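Local coordinates for protein amidohydrolase (Pseudomonas aeruginosa, PDB 2I5G) that probably acts as a metal-dependent dipeptidase of the M19 family, built on a TIM-barrel fold, at residues 43-48 / 259-264; 119-124 / 157-162; 38-43 / 91-96; 16-21 / 247-252. The protein carries 2 engineered substitutions. All coordinates share one frame; numbering follows the deposited sequence.

Contact 1 of 4, residues 43-48 / 259-264; sequences VWEGFQ and FEWLTH
W44 and W261 join two elements of a TIM barrel: residues 43-48 lead from strand 36-40 into helix 47-63, and residues 259-264 form the last turn of helix 256-263 and the residue after it. The pair illustrates how one indole can serve as polar and apolar partner at once. The pyrrole-type N-H of W44 points from the ring edge to the helix backbone, NE1 donating to W261 O over 2.9 Å with a bent N-H...O angle of 141°, the oxygen lying close to the ring plane. The adjacent CD1 of W44 sits over one face of the W261 ring, displaced toward its rim and 3.8 Å from W261 CE2. Their five-membered rings make an edge-to-face pair, 5.1 Å between centroids and planes 84° apart. With CG anti to its backbone N (chi1 -178°), the W261 indole extends off the helix to W44, V43 and E45. On the same side as NE1, W44 CZ2 comes obliquely within 3.6 Å of H264 O, just past the helix end. E45 meets W261 differently: its carboxylate stands nearly upright to the indole, with OE2 at the ring edge. That oxygen also accepts V43 N at 2.8 Å and W44 N at 3.1 Å, the two donors coming from opposite faces of the carboxylate plane, while E45 OE1 is hydrogen-bonded to N53 ND2. Two backbone N-H groups thus grip OE2, a setting that probably suits an ionised carboxylate.

Contact 2 of 4, residues 119-124 / 157-162; sequences CYNTQN and LSHVGS
The imidazole of H159 carries Y120 on one face, with Y120 CE1 3.6 Å above the ring plane and over its centre. The two side chains lie side by side and point the same way, but their ring planes are inclined by 38° and their centroids are 4.7 Å apart, so the pair is oblique. The phenol ring of Y120 has a polar neighbour of its own: N121 OD1 hovers 3.9 Å above its plane, also over the centre. From there the amide oxygen takes a weak hydrogen bond from H159, ND1 to OD1 being 3.4 Å, with an N-H...O angle of 134°. At the other end of the imidazole, H159 NE2 is hydrogen-bonded to H180 NE2, probably the stronger of the two restraints on the ring, since the ND1 bond is weak. Nearer the backbone the contact is apolar, with C119 CB 3.9 Å from V160 CG2, the methyl set beside the backbone N of V160. H159 and V160 come at the end of a type I turn that starts at L157. Such an arrangement, two loops meeting just beyond the C-terminal ends of neighbouring parallel strands, here 113-117 and 154-156, is typical of the mouth of a TIM barrel, the end at which these enzymes keep their active sites.

Contact 3 of 4, residues 38-43 / 91-96; sequences NCTVSV and GFQNAH
Q93 reaches across to T40: its CB meets S42, while CG, CD and NE2 meet the threonine. CG lies anti to the carbonyl carbon (chi1 -79°), which turns the chain toward T40. CB is 3.7 Å from S42 O; CG comes next, 3.6 Å from T40 OG1 and 3.8 Å from T40 CG2, so the threonine is touched on both branches. Beyond CG the chain is extended and crosses T40 at about a right angle, until NE2 donates to T40 OG1 over 3.3 Å, with the oxygen tilted somewhat out of the amide plane. Alongside run the backbones of two parallel barrel strands, 36-40 and 86-92, bridged at T40 and G91. G91 N donates to C39 O at 2.8 Å and G91 O accepts from V41 N, while T40 CA directs a C-H toward the same G91 O. Further along, Q93 N donates to S42 O, 2.9 Å away. On another side, V41 CG2 abuts the edge of the F92 ring. Finally N94 takes over from the backbone: ND2 reaches V43 O at 2.8 Å, close to its own amide plane and with a C=O...N angle of 165°. N94 OD1 meanwhile accepts H96 N, closing an Asx turn. With the two ends of its amide engaged in this way, N94 is fixed in rotation, and side-chain bonds extend the grip of the sheet into the loops that leave it.

Contact 4 of 4, residues 16-21 / 247-252; sequences LIIAKW and GTDFTQ
G247 starts the second segment against L16, its CA lying 3.8 Å from L16 N. T248 follows with its hydroxyl turned to D14 and, weakly, to F250 N, which ties the chain to itself just where it bends. At D249 the backbone adopts a positive phi and its N donates to L16 O over 2.8 Å. CG of D249 is anti to the backbone N (chi1 -166°), and the side chain lies beside L16 and obliquely across I18, though OD1 is modelled doubtfully close to their methyls. Around this point the barrel is being closed: strand 13-17 is the first of the chain and strand 244-246 the last, and residues 247-252 continue beyond the latter alongside the former, in nearly the same direction. F250 supplies the single bridge, with I17. Its carbonyl oxygen accepts from I18 N at 2.8 Å with a C=O...N angle of 168°, while F250 CB lies beside I17 CG1 at 4.2 Å, the two side chains pointing the same way. T251 adds a weaker contact: its CA directs a C-H toward I18 O, the carbon and oxygen 3.2 Å apart, and the methyl T251 CG2 packs at 3.9 Å on I18 CG1. Q252 comes last, accepting K20 N at its carbonyl oxygen over 2.8 Å and resting CB on A19 CB, 3.9 Å away. Extended beyond CG, its chain leads away from A19 and K20, carrying the amide to V287 N through OE1 and to D28 through NE2.

How the contacts relate
The four contacts make a chain of neighbours around one end of the barrel. Contacts 3 and 4 share a sheet, strand 36-40 lying beside strand 13-17, with N38 O and I17 N 3.1 Å apart in a probable hydrogen bond; their centres are about 12 Å apart. Contact 3 passes into contact 1 through V43, common to both, over about 10 Å between centres. Y120 links contact 2 to contact 1, its CE2 3.6 Å from V43 CG2, and to contact 3, its CB 3.5 Å from N94 ND2. Contacts 2 and 4, about 19 Å between centres, do not touch. Loops at this end would be expected to frame the active site of an M19 dipeptidase.

Contact 1 of 4, residues 43-48 / 259-264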
# COMPACT_ATOMS: atom_id res chain seq x y z
N VAL A 43 -12.22 8.20 0.08
CA VAL A 43 -11.79 7.59 -1.19
C VAL A 43 -10.27 7.49 -1.28
O VAL A 43 -9.73 6.42 -1.56
CB VAL A 43 -12.40 8.34 -2.43
CG1 VAL A 43 -12.57 9.78 -2.12
CG2 VAL A 43 -11.52 8.17 -3.66
N TRP A 44 -9.56 8.60 -1.05
CA TRP A 44 -8.10 8.58 -1.10
C TRP A 44 -7.52 8.81 0.30
O TRP A 44 -6.37 8.44 0.58
CB TRP A 44 -7.57 9.68 -2.04
CG TRP A 44 -7.73 9.43 -3.53
CD1 TRP A 44 -8.26 10.29 -4.44
CD2 TRP A 44 -7.30 8.28 -4.27
NE1 TRP A 44 -8.19 9.75 -5.70
CE2 TRP A 44 -7.60 8.52 -5.63
CE3 TRP A 44 -6.68 7.06 -3.92
CZ2 TRP A 44 -7.32 7.59 -6.64
CZ3 TRP A 44 -6.39 6.14 -4.92
CH2 TRP A 44 -6.71 6.42 -6.27
N GLU A 45 -8.32 9.40 1.19
CA GLU A 45 -7.90 9.73 2.55
C GLU A 45 -7.42 8.60 3.47
O GLU A 45 -7.87 7.46 3.39
CB GLU A 45 -9.01 10.50 3.26
CG GLU A 45 -10.41 10.20 2.76
CD GLU A 45 -10.87 11.17 1.69
OE1 GLU A 45 -11.02 12.37 1.98
OE2 GLU A 45 -11.08 10.72 0.54
N GLY A 46 -6.49 8.94 4.37
CA GLY A 46 -5.96 7.98 5.32
C GLY A 46 -6.86 7.93 6.54
O GLY A 46 -8.00 8.39 6.47
N PHE A 47 -6.36 7.39 7.65
CA PHE A 47 -7.15 7.28 8.88
C PHE A 47 -7.75 8.60 9.38
O PHE A 47 -8.94 8.85 9.20
CB PHE A 47 -6.31 6.66 10.00
CG PHE A 47 -7.05 6.53 11.31
CD1 PHE A 47 -8.10 5.63 11.44
CD2 PHE A 47 -6.73 7.34 12.39
CE1 PHE A 47 -8.82 5.53 12.64
CE2 PHE A 47 -7.44 7.26 13.58
CZ PHE A 47 -8.48 6.35 13.71
N GLN A 48 -6.92 9.43 10.00
CA GLN A 48 -7.41 10.70 10.54
C GLN A 48 -8.20 11.57 9.56
O GLN A 48 -9.19 12.19 9.94
CB GLN A 48 -6.25 11.51 11.14
CG GLN A 48 -6.69 12.79 11.88
CD GLN A 48 -5.76 13.17 13.03
OE1 GLN A 48 -4.74 12.53 13.24
NE2 GLN A 48 -6.13 14.21 13.77
N PHE A 259 -13.82 15.96 -9.71
CA PHE A 259 -13.60 14.94 -10.72
C PHE A 259 -12.13 14.72 -11.02
O PHE A 259 -11.69 13.58 -11.20
CB PHE A 259 -14.39 15.26 -11.99
CG PHE A 259 -15.86 15.00 -11.84
CD1 PHE A 259 -16.33 13.70 -11.70
CD2 PHE A 259 -16.77 16.05 -11.74
CE1 PHE A 259 -17.68 13.45 -11.44
CE2 PHE A 259 -18.12 15.81 -11.49
CZ PHE A 259 -18.58 14.51 -11.34
N GLU A 260 -11.36 15.80 -11.07
CA GLU A 260 -9.93 15.69 -11.32
C GLU A 260 -9.29 14.89 -10.19
O GLU A 260 -8.35 14.13 -10.39
CB GLU A 260 -9.29 17.08 -11.42
CG GLU A 260 -9.71 17.85 -12.66
CD GLU A 260 -9.29 17.14 -13.94
OE1 GLU A 260 -8.07 17.10 -14.22
OE2 GLU A 260 -10.18 16.63 -14.65
N TRP A 261 -9.85 15.08 -8.99
CA TRP A 261 -9.39 14.41 -7.78
C TRP A 261 -9.67 12.91 -7.85
O TRP A 261 -8.90 12.09 -7.35
CB TRP A 261 -10.13 15.02 -6.59
CG TRP A 261 -9.72 14.46 -5.28
CD1 TRP A 261 -8.48 14.52 -4.71
CD2 TRP A 261 -10.56 13.80 -4.34
NE1 TRP A 261 -8.50 13.95 -3.47
CE2 TRP A 261 -9.77 13.50 -3.21
CE3 TRP A 261 -11.92 13.44 -4.33
CZ2 TRP A 261 -10.29 12.86 -2.08
CZ3 TRP A 261 -12.43 12.80 -3.21
CH2 TRP A 261 -11.62 12.52 -2.10
N LEU A 262 -10.78 12.56 -8.47
CA LEU A 262 -11.17 11.18 -8.62
C LEU A 262 -10.38 10.52 -9.76
O LEU A 262 -10.18 9.31 -9.75
CB LEU A 262 -12.67 11.11 -8.92
CG LEU A 262 -13.65 10.56 -7.87
CD1 LEU A 262 -13.37 11.13 -6.50
CD2 LEU A 262 -15.07 10.89 -8.30
N THR A 263 -9.91 11.31 -10.72
CA THR A 263 -9.19 10.73 -11.85
C THR A 263 -7.66 10.67 -11.82
O THR A 263 -7.04 10.08 -12.72
CB THR A 263 -9.62 11.42 -13.15
OG1 THR A 263 -9.53 12.84 -12.99
CG2 THR A 263 -11.05 11.04 -13.49
N HIS A 264 -7.04 11.25 -10.80
CA HIS A 264 -5.59 11.19 -10.69
C HIS A 264 -5.25 10.30 -9.50
O HIS A 264 -5.89 10.39 -8.45
CB HIS A 264 -4.99 12.59 -10.48
CG HIS A 264 -5.08 13.47 -11.69
ND1 HIS A 264 -6.26 14.04 -12.11
CD2 HIS A 264 -4.13 13.88 -12.56
CE1 HIS A 264 -6.04 14.76 -13.20
NE2 HIS A 264 -4.75 14.67 -13.50

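Contact 2 of 4, residues 119-124 / 157-162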
# COMPACT_ATOMS: atom_id res chain seq x y z
N CYS A 119 -10.36 -1.64 -2.60
CA CYS A 119 -9.35 -0.79 -3.22
C CYS A 119 -10.02 0.28 -4.06
O CYS A 119 -11.24 0.25 -4.25
CB CYS A 119 -8.44 -1.63 -4.11
SG CYS A 119 -7.75 -3.10 -3.32
N TYR A 120 -9.22 1.21 -4.55
CA TYR A 120 -9.74 2.28 -5.40
C TYR A 120 -8.83 2.56 -6.59
O TYR A 120 -7.87 3.33 -6.49
CB TYR A 120 -9.92 3.57 -4.60
CG TYR A 120 -10.75 4.59 -5.34
CD1 TYR A 120 -12.14 4.44 -5.43
CD2 TYR A 120 -10.16 5.65 -6.02
CE1 TYR A 120 -12.92 5.32 -6.18
CE2 TYR A 120 -10.92 6.54 -6.78
CZ TYR A 120 -12.30 6.37 -6.86
OH TYR A 120 -13.07 7.23 -7.62
N ASN A 121 -9.13 1.93 -7.72
CA ASN A 121 -8.40 2.11 -8.97
C ASN A 121 -6.96 1.60 -9.03
O ASN A 121 -6.58 0.94 -9.99
CB ASN A 121 -8.40 3.59 -9.37
CG ASN A 121 -9.79 4.18 -9.41
OD1 ASN A 121 -10.79 3.46 -9.32
ND2 ASN A 121 -9.86 5.51 -9.55
N THR A 122 -6.16 1.92 -8.02
CA THR A 122 -4.76 1.51 -8.00
C THR A 122 -4.37 0.61 -6.83
O THR A 122 -5.20 0.26 -5.99
CB THR A 122 -3.84 2.74 -8.01
OG1 THR A 122 -4.31 3.67 -7.03
CG2 THR A 122 -3.85 3.40 -9.38
N GLN A 123 -3.09 0.23 -6.77
CA GLN A 123 -2.62 -0.65 -5.70
C GLN A 123 -2.76 -0.09 -4.29
O GLN A 123 -2.44 1.06 -4.01
CB GLN A 123 -1.16 -1.05 -5.96
CG GLN A 123 -0.61 -2.07 -4.98
CD GLN A 123 0.68 -2.70 -5.47
OE1 GLN A 123 0.69 -3.41 -6.48
NE2 GLN A 123 1.77 -2.46 -4.75
N ASN A 124 -3.24 -0.96 -3.40
CA ASN A 124 -3.50 -0.67 -1.99
C ASN A 124 -2.48 -1.44 -1.16
O ASN A 124 -1.46 -1.89 -1.67
CB ASN A 124 -4.89 -1.19 -1.63
CG ASN A 124 -5.75 -0.15 -0.97
OD1 ASN A 124 -6.93 -0.38 -0.71
ND2 ASN A 124 -5.16 1.00 -0.70
N LEU A 157 -16.44 -4.27 -4.02
CA LEU A 157 -15.43 -4.48 -5.05
C LEU A 157 -15.65 -3.76 -6.37
O LEU A 157 -15.01 -4.09 -7.36
CB LEU A 157 -15.30 -5.97 -5.32
CG LEU A 157 -15.00 -6.88 -4.12
CD1 LEU A 157 -15.29 -8.31 -4.52
CD2 LEU A 157 -13.56 -6.71 -3.66
N SER A 158 -16.55 -2.78 -6.39
CA SER A 158 -16.82 -2.05 -7.64
C SER A 158 -15.57 -1.53 -8.35
O SER A 158 -15.43 -1.67 -9.56
CB SER A 158 -17.78 -0.88 -7.38
OG SER A 158 -19.07 -1.35 -7.01
N HIS A 159 -14.65 -0.93 -7.59
CA HIS A 159 -13.43 -0.36 -8.16
C HIS A 159 -12.20 -1.27 -8.05
O HIS A 159 -11.10 -0.88 -8.44
CB HIS A 159 -13.14 1.00 -7.49
CG HIS A 159 -14.17 2.05 -7.77
ND1 HIS A 159 -14.07 2.94 -8.82
CD2 HIS A 159 -15.33 2.36 -7.13
CE1 HIS A 159 -15.12 3.74 -8.82
NE2 HIS A 159 -15.90 3.42 -7.81
N VAL A 160 -12.39 -2.48 -7.52
CA VAL A 160 -11.27 -3.42 -7.39
C VAL A 160 -11.07 -4.22 -8.68
O VAL A 160 -12.03 -4.54 -9.39
CB VAL A 160 -11.50 -4.40 -6.21
CG1 VAL A 160 -10.30 -5.32 -6.06
CG2 VAL A 160 -11.73 -3.62 -4.92
N GLY A 161 -9.81 -4.53 -8.98
CA GLY A 161 -9.49 -5.29 -10.18
C GLY A 161 -10.03 -6.70 -10.10
O GLY A 161 -10.47 -7.14 -9.04
N SER A 162 -9.97 -7.42 -11.22
CA SER A 162 -10.49 -8.79 -11.29
C SER A 162 -9.74 -9.84 -10.45
O SER A 162 -10.37 -10.64 -9.78
CB SER A 162 -10.54 -9.25 -12.75
OG SER A 162 -9.25 -9.22 -13.32

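Contact 3 of 4, residues 38-43 / 91-96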
# COMPACT_ATOMS: atom_id res chain seq x y z
N ASN A 38 -25.96 4.45 0.86
CA ASN A 38 -24.56 4.23 1.20
C ASN A 38 -23.82 5.51 0.80
O ASN A 38 -23.55 5.73 -0.38
CB ASN A 38 -23.98 3.06 0.39
CG ASN A 38 -22.46 2.95 0.50
OD1 ASN A 38 -21.80 3.81 1.07
ND2 ASN A 38 -21.90 1.88 -0.07
N CYS A 39 -23.51 6.35 1.78
CA CYS A 39 -22.80 7.59 1.48
C CYS A 39 -21.31 7.48 1.73
O CYS A 39 -20.87 7.08 2.81
CB CYS A 39 -23.39 8.75 2.29
SG CYS A 39 -25.10 9.11 1.83
N THR A 40 -20.54 7.83 0.72
CA THR A 40 -19.09 7.79 0.78
C THR A 40 -18.51 8.93 1.61
O THR A 40 -18.83 10.09 1.39
CB THR A 40 -18.50 7.84 -0.63
OG1 THR A 40 -19.04 6.77 -1.41
CG2 THR A 40 -16.99 7.72 -0.58
N VAL A 41 -17.64 8.58 2.55
CA VAL A 41 -16.98 9.55 3.41
C VAL A 41 -15.46 9.39 3.30
O VAL A 41 -14.70 9.89 4.14
CB VAL A 41 -17.41 9.37 4.89
CG1 VAL A 41 -18.93 9.39 5.01
CG2 VAL A 41 -16.86 8.08 5.44
N SER A 42 -15.01 8.69 2.26
CA SER A 42 -13.58 8.45 2.07
C SER A 42 -13.28 7.75 0.75
O SER A 42 -14.00 6.83 0.34
CB SER A 42 -13.06 7.59 3.23
OG SER A 42 -11.72 7.17 3.04
N VAL A 43 -12.22 8.20 0.08
CA VAL A 43 -11.79 7.59 -1.19
C VAL A 43 -10.27 7.49 -1.28
O VAL A 43 -9.73 6.42 -1.56
CB VAL A 43 -12.40 8.34 -2.43
CG1 VAL A 43 -12.57 9.78 -2.12
CG2 VAL A 43 -11.52 8.17 -3.66
N GLY A 91 -20.01 4.85 4.20
CA GLY A 91 -19.21 3.92 3.43
C GLY A 91 -17.85 4.47 3.00
O GLY A 91 -17.66 5.69 2.90
N PHE A 92 -16.91 3.56 2.77
CA PHE A 92 -15.56 3.92 2.31
C PHE A 92 -15.40 3.32 0.93
O PHE A 92 -15.83 2.19 0.68
CB PHE A 92 -14.46 3.30 3.18
CG PHE A 92 -14.40 3.81 4.58
CD1 PHE A 92 -15.25 4.81 5.03
CD2 PHE A 92 -13.45 3.31 5.46
CE1 PHE A 92 -15.15 5.30 6.32
CE2 PHE A 92 -13.34 3.79 6.76
CZ PHE A 92 -14.19 4.79 7.19
N GLN A 93 -14.79 4.05 0.02
CA GLN A 93 -14.56 3.50 -1.30
C GLN A 93 -13.10 3.08 -1.39
O GLN A 93 -12.56 2.87 -2.48
CB GLN A 93 -14.92 4.52 -2.38
CG GLN A 93 -16.41 4.61 -2.63
CD GLN A 93 -16.75 4.98 -4.06
OE1 GLN A 93 -16.34 4.30 -5.01
NE2 GLN A 93 -17.51 6.07 -4.22
N ASN A 94 -12.47 2.93 -0.23
CA ASN A 94 -11.07 2.53 -0.17
C ASN A 94 -10.76 1.97 1.22
O ASN A 94 -11.20 2.51 2.22
CB ASN A 94 -10.16 3.72 -0.45
CG ASN A 94 -8.77 3.30 -0.89
OD1 ASN A 94 -8.30 2.22 -0.55
ND2 ASN A 94 -8.09 4.17 -1.62
N ALA A 95 -9.99 0.88 1.26
CA ALA A 95 -9.61 0.28 2.53
C ALA A 95 -8.41 1.03 3.10
O ALA A 95 -7.98 0.76 4.23
CB ALA A 95 -9.26 -1.18 2.32
N HIS A 96 -7.87 1.97 2.33
CA HIS A 96 -6.71 2.74 2.73
C HIS A 96 -6.89 3.47 4.06
O HIS A 96 -5.90 3.74 4.77
CB HIS A 96 -6.33 3.74 1.64
CG HIS A 96 -5.05 4.46 1.91
ND1 HIS A 96 -3.85 3.80 2.09
CD2 HIS A 96 -4.78 5.78 2.06
CE1 HIS A 96 -2.90 4.69 2.34
NE2 HIS A 96 -3.44 5.89 2.33

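Contact 4 of 4, residues 16-21 / 247-252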
# COMPACT_ATOMS: atom_id res chain seq x y z
N LEU A 16 -24.82 3.64 -3.74
CA LEU A 16 -23.72 4.58 -3.74
C LEU A 16 -24.05 6.01 -4.11
O LEU A 16 -24.64 6.28 -5.16
CB LEU A 16 -22.60 4.11 -4.66
CG LEU A 16 -21.32 4.86 -4.30
CD1 LEU A 16 -20.52 4.00 -3.32
CD2 LEU A 16 -20.49 5.15 -5.53
N ILE A 17 -23.64 6.93 -3.24
CA ILE A 17 -23.86 8.35 -3.45
C ILE A 17 -22.66 9.14 -2.90
O ILE A 17 -22.25 8.94 -1.76
CB ILE A 17 -25.16 8.80 -2.75
CG1 ILE A 17 -26.36 8.26 -3.52
CG2 ILE A 17 -25.23 10.32 -2.69
CD1 ILE A 17 -27.71 8.69 -2.95
N ILE A 18 -22.09 10.00 -3.75
CA ILE A 18 -20.97 10.88 -3.40
C ILE A 18 -21.37 12.27 -3.86
O ILE A 18 -20.82 12.80 -4.82
CB ILE A 18 -19.65 10.53 -4.13
CG1 ILE A 18 -19.93 10.00 -5.53
CG2 ILE A 18 -18.83 9.58 -3.31
CD1 ILE A 18 -20.52 8.60 -5.57
N ALA A 19 -22.35 12.84 -3.18
CA ALA A 19 -22.84 14.17 -3.50
C ALA A 19 -22.27 15.18 -2.52
O ALA A 19 -21.82 14.81 -1.44
CB ALA A 19 -24.36 14.19 -3.43
N LYS A 20 -22.27 16.45 -2.91
CA LYS A 20 -21.78 17.52 -2.03
C LYS A 20 -22.83 17.56 -0.93
O LYS A 20 -24.02 17.67 -1.21
CB LYS A 20 -21.76 18.85 -2.78
CG LYS A 20 -21.16 20.00 -2.01
CD LYS A 20 -19.64 19.99 -2.07
CE LYS A 20 -19.14 20.42 -3.44
NZ LYS A 20 -17.65 20.43 -3.55
N TRP A 21 -22.41 17.47 0.33
CA TRP A 21 -23.36 17.47 1.43
C TRP A 21 -23.83 18.85 1.90
O TRP A 21 -23.02 19.75 2.14
CB TRP A 21 -22.80 16.69 2.62
CG TRP A 21 -23.08 15.21 2.57
CD1 TRP A 21 -23.07 14.41 1.46
CD2 TRP A 21 -23.34 14.35 3.68
NE1 TRP A 21 -23.30 13.10 1.82
CE2 TRP A 21 -23.46 13.04 3.18
CE3 TRP A 21 -23.47 14.56 5.07
CZ2 TRP A 21 -23.71 11.94 4.01
CZ3 TRP A 21 -23.71 13.47 5.89
CH2 TRP A 21 -23.83 12.18 5.36
N GLY A 247 -27.37 1.25 -7.37
CA GLY A 247 -26.17 1.94 -6.91
C GLY A 247 -25.90 3.07 -7.90
O GLY A 247 -24.91 3.05 -8.64
N THR A 248 -26.79 4.06 -7.91
CA THR A 248 -26.71 5.19 -8.84
C THR A 248 -25.35 5.83 -9.03
O THR A 248 -24.93 6.09 -10.16
CB THR A 248 -27.68 6.32 -8.44
OG1 THR A 248 -27.17 7.02 -7.31
CG2 THR A 248 -29.04 5.75 -8.10
N ASP A 249 -24.67 6.11 -7.93
CA ASP A 249 -23.36 6.74 -8.00
C ASP A 249 -23.59 8.23 -8.27
O ASP A 249 -22.89 8.84 -9.06
CB ASP A 249 -22.54 6.09 -9.13
CG ASP A 249 -21.07 6.45 -9.06
OD1 ASP A 249 -20.58 6.80 -7.97
OD2 ASP A 249 -20.38 6.36 -10.11
N PHE A 250 -24.60 8.79 -7.61
CA PHE A 250 -24.92 10.21 -7.75
C PHE A 250 -23.77 11.08 -7.23
O PHE A 250 -23.31 10.90 -6.10
CB PHE A 250 -26.20 10.56 -6.99
CG PHE A 250 -27.45 10.47 -7.81
CD1 PHE A 250 -27.55 11.15 -9.03
CD2 PHE A 250 -28.54 9.73 -7.36
CE1 PHE A 250 -28.72 11.09 -9.78
CE2 PHE A 250 -29.72 9.67 -8.11
CZ PHE A 250 -29.81 10.35 -9.33
N THR A 251 -23.33 12.03 -8.05
CA THR A 251 -22.25 12.94 -7.68
C THR A 251 -22.81 14.36 -7.55
O THR A 251 -22.08 15.35 -7.67
CB THR A 251 -21.15 12.93 -8.76
OG1 THR A 251 -21.67 13.45 -9.99
CG2 THR A 251 -20.66 11.52 -9.00
N GLN A 252 -24.11 14.43 -7.30
CA GLN A 252 -24.84 15.69 -7.18
C GLN A 252 -24.18 16.80 -6.36
O GLN A 252 -23.90 16.65 -5.17
CB GLN A 252 -26.23 15.40 -6.62
CG GLN A 252 -27.22 16.50 -6.88
CD GLN A 252 -28.62 16.12 -6.48
OE1 GLN A 252 -29.17 15.13 -6.96
NE2 GLN A 252 -29.21 16.92 -5.59